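Side-chain contacts in putative dihydrodipicolinate synthase (Thermus thermophilus, PDB 2PCQ), which is of unestablished function but belongs to the dihydrodipicolinate synthetase family of TIM-barrel proteins, with four copies of the chain in its assembly: residues D209-E213 against G214-E218; Q243-H247 against L248-A252. All blocks are in the same frame, centred on the assembly; numbering follows the deposited sequence.

Interaction 1 of 2, residues D209-E213 against G214-E218; sequences DHFRE and GRLAE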
ATOM      1  N   ASP A 209      21.799 -23.886  15.989  1.00 17.96           N
ATOM      2  CA  ASP A 209      22.951 -24.341  16.765  1.00 16.71           C
ATOM      3  C   ASP A 209      24.254 -23.713  16.273  1.00 21.63           C
ATOM      4  O   ASP A 209      25.064 -23.250  17.078  1.00 19.28           O
ATOM      5  CB  ASP A 209      23.077 -25.869  16.725  1.00 15.69           C
ATOM      6  CG  ASP A 209      22.009 -26.568  17.548  1.00 22.07           C
ATOM      7  OD1 ASP A 209      21.535 -25.977  18.544  1.00 21.84           O
ATOM      8  OD2 ASP A 209      21.653 -27.715  17.212  1.00 25.16           O
ATOM      9  N   HIS A 210      24.460 -23.705  14.958  1.00 17.15           N
ATOM     10  CA  HIS A 210      25.665 -23.106  14.390  1.00 17.57           C
ATOM     11  C   HIS A 210      25.804 -21.665  14.871  1.00 19.67           C
ATOM     12  O   HIS A 210      26.882 -21.240  15.283  1.00 17.17           O
ATOM     13  CB  HIS A 210      25.616 -23.097  12.858  1.00 17.14           C
ATOM     14  CG  HIS A 210      25.920 -24.420  12.225  1.00 20.01           C
ATOM     15  ND1 HIS A 210      27.018 -25.178  12.571  1.00 20.84           N
ATOM     16  CD2 HIS A 210      25.306 -25.087  11.219  1.00 19.58           C
ATOM     17  CE1 HIS A 210      27.068 -26.253  11.806  1.00 21.58           C
ATOM     18  NE2 HIS A 210      26.039 -26.222  10.975  1.00 22.26           N
ATOM     19  N   PHE A 211      24.712 -20.910  14.810  1.00 15.85           N
ATOM     20  CA  PHE A 211      24.753 -19.518  15.234  1.00 17.12           C
ATOM     21  C   PHE A 211      25.086 -19.408  16.715  1.00 16.34           C
ATOM     22  O   PHE A 211      25.992 -18.673  17.096  1.00 18.57           O
ATOM     23  CB  PHE A 211      23.418 -18.818  14.967  1.00 17.50           C
ATOM     24  CG  PHE A 211      23.402 -17.383  15.409  1.00 17.82           C
ATOM     25  CD1 PHE A 211      24.055 -16.404  14.665  1.00 15.21           C
ATOM     26  CD2 PHE A 211      22.773 -17.016  16.596  1.00 19.15           C
ATOM     27  CE1 PHE A 211      24.087 -15.079  15.103  1.00 19.12           C
ATOM     28  CE2 PHE A 211      22.798 -15.698  17.042  1.00 18.47           C
ATOM     29  CZ  PHE A 211      23.455 -14.728  16.293  1.00 16.46           C
ATOM     30  N   ARG A 212      24.348 -20.137  17.547  1.00 19.14           N
ATOM     31  CA  ARG A 212      24.582 -20.112  18.987  1.00 21.14           C
ATOM     32  C   ARG A 212      26.018 -20.460  19.361  1.00 22.96           C
ATOM     33  O   ARG A 212      26.560 -19.914  20.318  1.00 19.94           O
ATOM     34  CB  ARG A 212      23.654 -21.091  19.707  1.00 23.59           C
ATOM     35  CG  ARG A 212      22.465 -20.450  20.377  1.00 34.81           C
ATOM     36  CD  ARG A 212      21.316 -20.319  19.416  1.00 40.11           C
ATOM     37  NE  ARG A 212      20.128 -19.762  20.055  1.00 45.67           N
ATOM     38  CZ  ARG A 212      19.854 -18.465  20.140  1.00 40.55           C
ATOM     39  NH1 ARG A 212      20.687 -17.567  19.621  1.00 27.48           N
ATOM     40  NH2 ARG A 212      18.738 -18.067  20.733  1.00 39.56           N
ATOM     41  N   GLU A 213      26.624 -21.375  18.610  1.00 21.34           N
ATOM     42  CA  GLU A 213      27.989 -21.810  18.881  1.00 23.35           C
ATOM     43  C   GLU A 213      29.053 -20.947  18.217  1.00 23.18           C
ATOM     44  O   GLU A 213      30.245 -21.223  18.338  1.00 21.09           O
ATOM     45  CB  GLU A 213      28.171 -23.266  18.447  1.00 22.79           C
ATOM     46  CG  GLU A 213      27.396 -24.265  19.287  1.00 29.08           C
ATOM     47  CD  GLU A 213      27.731 -24.154  20.764  1.00 33.93           C
ATOM     48  OE1 GLU A 213      28.931 -24.069  21.101  1.00 33.65           O
ATOM     49  OE2 GLU A 213      26.795 -24.155  21.588  1.00 39.03           O
ATOM     50  N   GLY A 214      28.624 -19.907  17.510  1.00 21.05           N
ATOM     51  CA  GLY A 214      29.578 -19.030  16.857  1.00 20.45           C
ATOM     52  C   GLY A 214      30.134 -19.533  15.537  1.00 23.81           C
ATOM     53  O   GLY A 214      31.064 -18.934  14.999  1.00 23.29           O
ATOM     54  N   ARG A 215      29.589 -20.628  15.013  1.00 20.23           N
ATOM     55  CA  ARG A 215      30.051 -21.166  13.732  1.00 18.65           C
ATOM     56  C   ARG A 215      29.333 -20.412  12.606  1.00 21.29           C
ATOM     57  O   ARG A 215      28.523 -20.981  11.866  1.00 14.88           O
ATOM     58  CB  ARG A 215      29.753 -22.669  13.646  1.00 19.20           C
ATOM     59  CG  ARG A 215      30.449 -23.507  14.724  1.00 22.52           C
ATOM     60  CD  ARG A 215      30.288 -25.004  14.468  1.00 20.19           C
ATOM     61  NE  ARG A 215      28.930 -25.494  14.707  1.00 22.95           N
ATOM     62  CZ  ARG A 215      28.484 -25.933  15.881  1.00 22.25           C
ATOM     63  NH1 ARG A 215      29.286 -25.946  16.937  1.00 25.94           N
ATOM     64  NH2 ARG A 215      27.238 -26.365  16.003  1.00 23.90           N
ATOM     65  N   LEU A 216      29.643 -19.123  12.490  1.00 21.88           N
ATOM     66  CA  LEU A 216      29.029 -18.249  11.493  1.00 22.83           C
ATOM     67  C   LEU A 216      29.119 -18.685  10.040  1.00 19.41           C
ATOM     68  O   LEU A 216      28.135 -18.599   9.312  1.00 19.77           O
ATOM     69  CB  LEU A 216      29.588 -16.830  11.626  1.00 25.78           C
ATOM     70  CG  LEU A 216      28.707 -15.880  12.442  1.00 39.65           C
ATOM     71  CD1 LEU A 216      27.401 -15.643  11.691  1.00 37.42           C
ATOM     72  CD2 LEU A 216      28.429 -16.470  13.826  1.00 38.84           C
ATOM     73  N   ALA A 217      30.290 -19.136   9.610  1.00 19.35           N
ATOM     74  CA  ALA A 217      30.454 -19.572   8.228  1.00 22.09           C
ATOM     75  C   ALA A 217      29.520 -20.744   7.932  1.00 20.69           C
ATOM     76  O   ALA A 217      28.875 -20.787   6.884  1.00 21.45           O
ATOM     77  CB  ALA A 217      31.904 -19.971   7.971  1.00 25.85           C
ATOM     78  N   GLU A 218      29.448 -21.690   8.863  1.00 17.75           N
ATOM     79  CA  GLU A 218      28.581 -22.850   8.694  1.00 19.43           C
ATOM     80  C   GLU A 218      27.113 -22.424   8.721  1.00 19.92           C
ATOM     81  O   GLU A 218      26.280 -22.984   8.012  1.00 17.49           O
ATOM     82  CB  GLU A 218      28.841 -23.881   9.797  1.00 21.23           C
ATOM     83  CG  GLU A 218      30.236 -24.508   9.754  1.00 33.77           C
ATOM     84  CD  GLU A 218      31.255 -23.761  10.606  1.00 41.80           C
ATOM     85  OE1 GLU A 218      31.335 -22.516  10.514  1.00 38.89           O
ATOM     86  OE2 GLU A 218      31.985 -24.428  11.370  1.00 48.42           O
TER

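Interaction 2 of 2, residues Q243-H247 against L248-A252; sequences QALRH and LGLPA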
ATOM      1  N   GLN A 243       0.604 -30.244   0.583  1.00 16.88           N
ATOM      2  CA  GLN A 243       0.959 -31.119  -0.523  1.00 18.79           C
ATOM      3  C   GLN A 243       2.344 -31.724  -0.293  1.00 18.49           C
ATOM      4  O   GLN A 243       2.585 -32.886  -0.622  1.00 19.19           O
ATOM      5  CB  GLN A 243       0.927 -30.353  -1.848  1.00 19.05           C
ATOM      6  CG  GLN A 243       1.368 -31.191  -3.046  1.00 19.96           C
ATOM      7  CD  GLN A 243       1.055 -30.528  -4.372  1.00 22.79           C
ATOM      8  OE1 GLN A 243       1.071 -29.301  -4.485  1.00 16.56           O
ATOM      9  NE2 GLN A 243       0.780 -31.339  -5.388  1.00 20.42           N
ATOM     10  N   ALA A 244       3.246 -30.939   0.286  1.00 16.35           N
ATOM     11  CA  ALA A 244       4.602 -31.405   0.569  1.00 17.53           C
ATOM     12  C   ALA A 244       4.564 -32.490   1.642  1.00 19.35           C
ATOM     13  O   ALA A 244       5.226 -33.522   1.523  1.00 18.93           O
ATOM     14  CB  ALA A 244       5.470 -30.245   1.036  1.00 15.13           C
ATOM     15  N   LEU A 245       3.790 -32.257   2.695  1.00 16.98           N
ATOM     16  CA  LEU A 245       3.688 -33.241   3.758  1.00 19.39           C
ATOM     17  C   LEU A 245       3.060 -34.529   3.234  1.00 19.36           C
ATOM     18  O   LEU A 245       3.519 -35.617   3.575  1.00 22.51           O
ATOM     19  CB  LEU A 245       2.882 -32.681   4.932  1.00 15.65           C
ATOM     20  CG  LEU A 245       3.642 -31.643   5.762  1.00 17.78           C
ATOM     21  CD1 LEU A 245       2.685 -30.907   6.685  1.00 18.80           C
ATOM     22  CD2 LEU A 245       4.738 -32.335   6.562  1.00 16.11           C
ATOM     23  N   ARG A 246       2.022 -34.415   2.406  1.00 16.68           N
ATOM     24  CA  ARG A 246       1.386 -35.610   1.850  1.00 18.90           C
ATOM     25  C   ARG A 246       2.406 -36.356   0.995  1.00 18.02           C
ATOM     26  O   ARG A 246       2.492 -37.580   1.039  1.00 18.14           O
ATOM     27  CB  ARG A 246       0.165 -35.256   0.988  1.00 16.97           C
ATOM     28  CG  ARG A 246      -1.018 -34.652   1.755  1.00 18.76           C
ATOM     29  CD  ARG A 246      -2.324 -34.781   0.964  1.00 16.29           C
ATOM     30  NE  ARG A 246      -2.242 -34.180  -0.365  1.00 14.58           N
ATOM     31  CZ  ARG A 246      -2.292 -32.873  -0.607  1.00 17.57           C
ATOM     32  NH1 ARG A 246      -2.431 -32.011   0.396  1.00 18.35           N
ATOM     33  NH2 ARG A 246      -2.197 -32.426  -1.851  1.00 16.54           N
ATOM     34  N   HIS A 247       3.193 -35.606   0.231  1.00 18.02           N
ATOM     35  CA  HIS A 247       4.210 -36.200  -0.628  1.00 19.74           C
ATOM     36  C   HIS A 247       5.225 -37.007   0.180  1.00 22.66           C
ATOM     37  O   HIS A 247       5.713 -38.040  -0.281  1.00 21.84           O
ATOM     38  CB  HIS A 247       4.924 -35.109  -1.426  1.00 20.24           C
ATOM     39  CG  HIS A 247       6.047 -35.617  -2.273  1.00 23.13           C
ATOM     40  ND1 HIS A 247       7.356 -35.635  -1.842  1.00 26.21           N
ATOM     41  CD2 HIS A 247       6.056 -36.139  -3.522  1.00 21.31           C
ATOM     42  CE1 HIS A 247       8.123 -36.144  -2.789  1.00 21.55           C
ATOM     43  NE2 HIS A 247       7.358 -36.457  -3.820  1.00 23.24           N
ATOM     44  N   LEU A 248       5.536 -36.533   1.383  1.00 19.19           N
ATOM     45  CA  LEU A 248       6.481 -37.210   2.261  1.00 20.33           C
ATOM     46  C   LEU A 248       5.806 -38.335   3.043  1.00 20.88           C
ATOM     47  O   LEU A 248       6.423 -38.958   3.902  1.00 25.69           O
ATOM     48  CB  LEU A 248       7.107 -36.211   3.239  1.00 15.60           C
ATOM     49  CG  LEU A 248       7.961 -35.106   2.614  1.00 17.12           C
ATOM     50  CD1 LEU A 248       8.394 -34.131   3.692  1.00 15.54           C
ATOM     51  CD2 LEU A 248       9.172 -35.722   1.921  1.00 14.96           C
ATOM     52  N   GLY A 249       4.534 -38.579   2.754  1.00 21.58           N
ATOM     53  CA  GLY A 249       3.819 -39.647   3.431  1.00 21.72           C
ATOM     54  C   GLY A 249       3.110 -39.313   4.731  1.00 22.84           C
ATOM     55  O   GLY A 249       2.559 -40.209   5.363  1.00 23.56           O
ATOM     56  N   LEU A 250       3.115 -38.049   5.149  1.00 19.66           N
ATOM     57  CA  LEU A 250       2.431 -37.681   6.389  1.00 21.30           C
ATOM     58  C   LEU A 250       0.977 -37.294   6.105  1.00 21.44           C
ATOM     59  O   LEU A 250       0.668 -36.743   5.048  1.00 20.02           O
ATOM     60  CB  LEU A 250       3.168 -36.534   7.092  1.00 23.66           C
ATOM     61  CG  LEU A 250       4.538 -36.896   7.678  1.00 25.52           C
ATOM     62  CD1 LEU A 250       5.121 -35.703   8.413  1.00 27.16           C
ATOM     63  CD2 LEU A 250       4.394 -38.066   8.632  1.00 32.33           C
ATOM     64  N   PRO A 251       0.063 -37.582   7.049  1.00 21.82           N
ATOM     65  CA  PRO A 251      -1.366 -37.278   6.908  1.00 21.66           C
ATOM     66  C   PRO A 251      -1.767 -35.811   7.113  1.00 22.46           C
ATOM     67  O   PRO A 251      -2.590 -35.505   7.976  1.00 21.40           O
ATOM     68  CB  PRO A 251      -2.003 -38.198   7.947  1.00 18.54           C
ATOM     69  CG  PRO A 251      -1.012 -38.143   9.060  1.00 17.54           C
ATOM     70  CD  PRO A 251       0.322 -38.282   8.324  1.00 22.10           C
ATOM     71  N   ALA A 252      -1.205 -34.914   6.307  1.00 19.98           N
ATOM     72  CA  ALA A 252      -1.506 -33.489   6.418  1.00 18.20           C
ATOM     73  C   ALA A 252      -2.878 -33.117   5.864  1.00 19.85           C
ATOM     74  O   ALA A 252      -3.414 -32.056   6.176  1.00 20.08           O
ATOM     75  CB  ALA A 252      -0.429 -32.677   5.713  1.00 15.75           C
TER

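Interaction 1 of 2, residues D209-E213 against G214-E218
His210 and Arg215 meet through one nearly straight hydrogen bond. Arg215 NE donates to His210 ND1 at 2.9 Å, with an N-H...N angle of 169°. NE lies near the plane of the imidazole, so the contact is at the ring edge. ND1 in turn lies near the guanidinium plane, which stands almost perpendicular to the ring. A bend at chi3 of Arg215 (-71°) turns the end of its chain to bring NE there. Glu218 uses a face of the same ring. Its CB sits over the ring centre in a CH-pi contact, 3.6 Å from the His210 centroid.

Glu213 runs alongside Arg215 and points the same way. Its CB rests over one face of the guanidinium, 3.3 Å from Arg215 NH1. Glu213 OE1 stays 4.6 Å from Arg215 NH1, well out of the guanidinium plane, so the charges are near each other but no N-H points at the oxygen.

The backbone sets these positions. Arg215 N donates to His210 O at 2.8 Å, and Gly214 N to Phe211 O at 2.9 Å. This is a Schellman motif, with Gly214 at positive phi ending helix 201-212. Arg215 follows as the N-cap of helix 216-247.

Further out, Asp209 OD1 forms a salt bridge with Arg205. The His210 side chain also touches Ala219 and Leu222 on the next helix. Phe211 packs on Leu182 and Leu185 of helix 181-186, and on Leu216 of a second subunit.

With NE as donor, ND1 would act as the acceptor and so is probably unprotonated. A proton on ND1 would cost this bond. The arginine charge would probably disfavour it too, though the nearby Glu218 carboxylate may partly offset this.

Interaction 2 of 2, residues Q243-H247 against L248-A252
Leu245 O takes two backbone N-H groups from the turn that follows it. Leu250 N donates to Leu245 O at 2.9 Å, and Leu248 N adds a weak bond to the same oxygen. Leu248 N also donates to Ala244 O at 3.0 Å. Gly249 N donates to Arg246 O at 2.8 Å. Leu250 turns its own carbonyl back to the helix, where Arg246 CA makes a CA-H...O contact with Leu250 O at 3.5 Å.

Apolar groups close the turn beside these bonds. Leu245 CB and Ala252 CB are tightly packed at 3.4 Å, and Leu245 CD1 also touches the Ala252 methyl. The other branch, Leu245 CD2, meets Leu250 CD1 at 3.9 Å. Leu248 CG is beside the backbone N (chi1 -64°), and this brings it back against Ala244 O, at 3.3 Å.

The guanidinium of Arg246 is held by residues beyond the turn. NH1 donates to Gly253 O and NH2 to Ala261 O, while NE bonds a glycerol that probably came from the crystallisation liquor. Leu250 packs on Leu24, Ala27 and Leu28 of helix 18-28.

Gly249 has positive phi (89°) and is the first residue to leave helical geometry. Together with the bonds Leu250 N to Leu245 O and Gly249 N to Arg246 O, this is the Schellman motif that ends helix 216-247.

Overall arrangement
From the N terminus, the chain first lays down the eight parallel strands of the barrel, with helices between most of them. Interaction 1 comes after the last strand, 191-193. It closes the short turn between helix 201-212 and helix 216-247. Interaction 2 lies at the other end of that long helix and closes the turn into the loop before helix 266-278. The two are in series and neither nest nor cross. Their centres are about 31 Å apart. Helix 216-247 joins them, with a Schellman turn before its start and another at its end. Interaction 1 is at the surface, near helix 181-186 and a second subunit. Interaction 2 is partly buried and touches both helix 18-28 and helix 266-278.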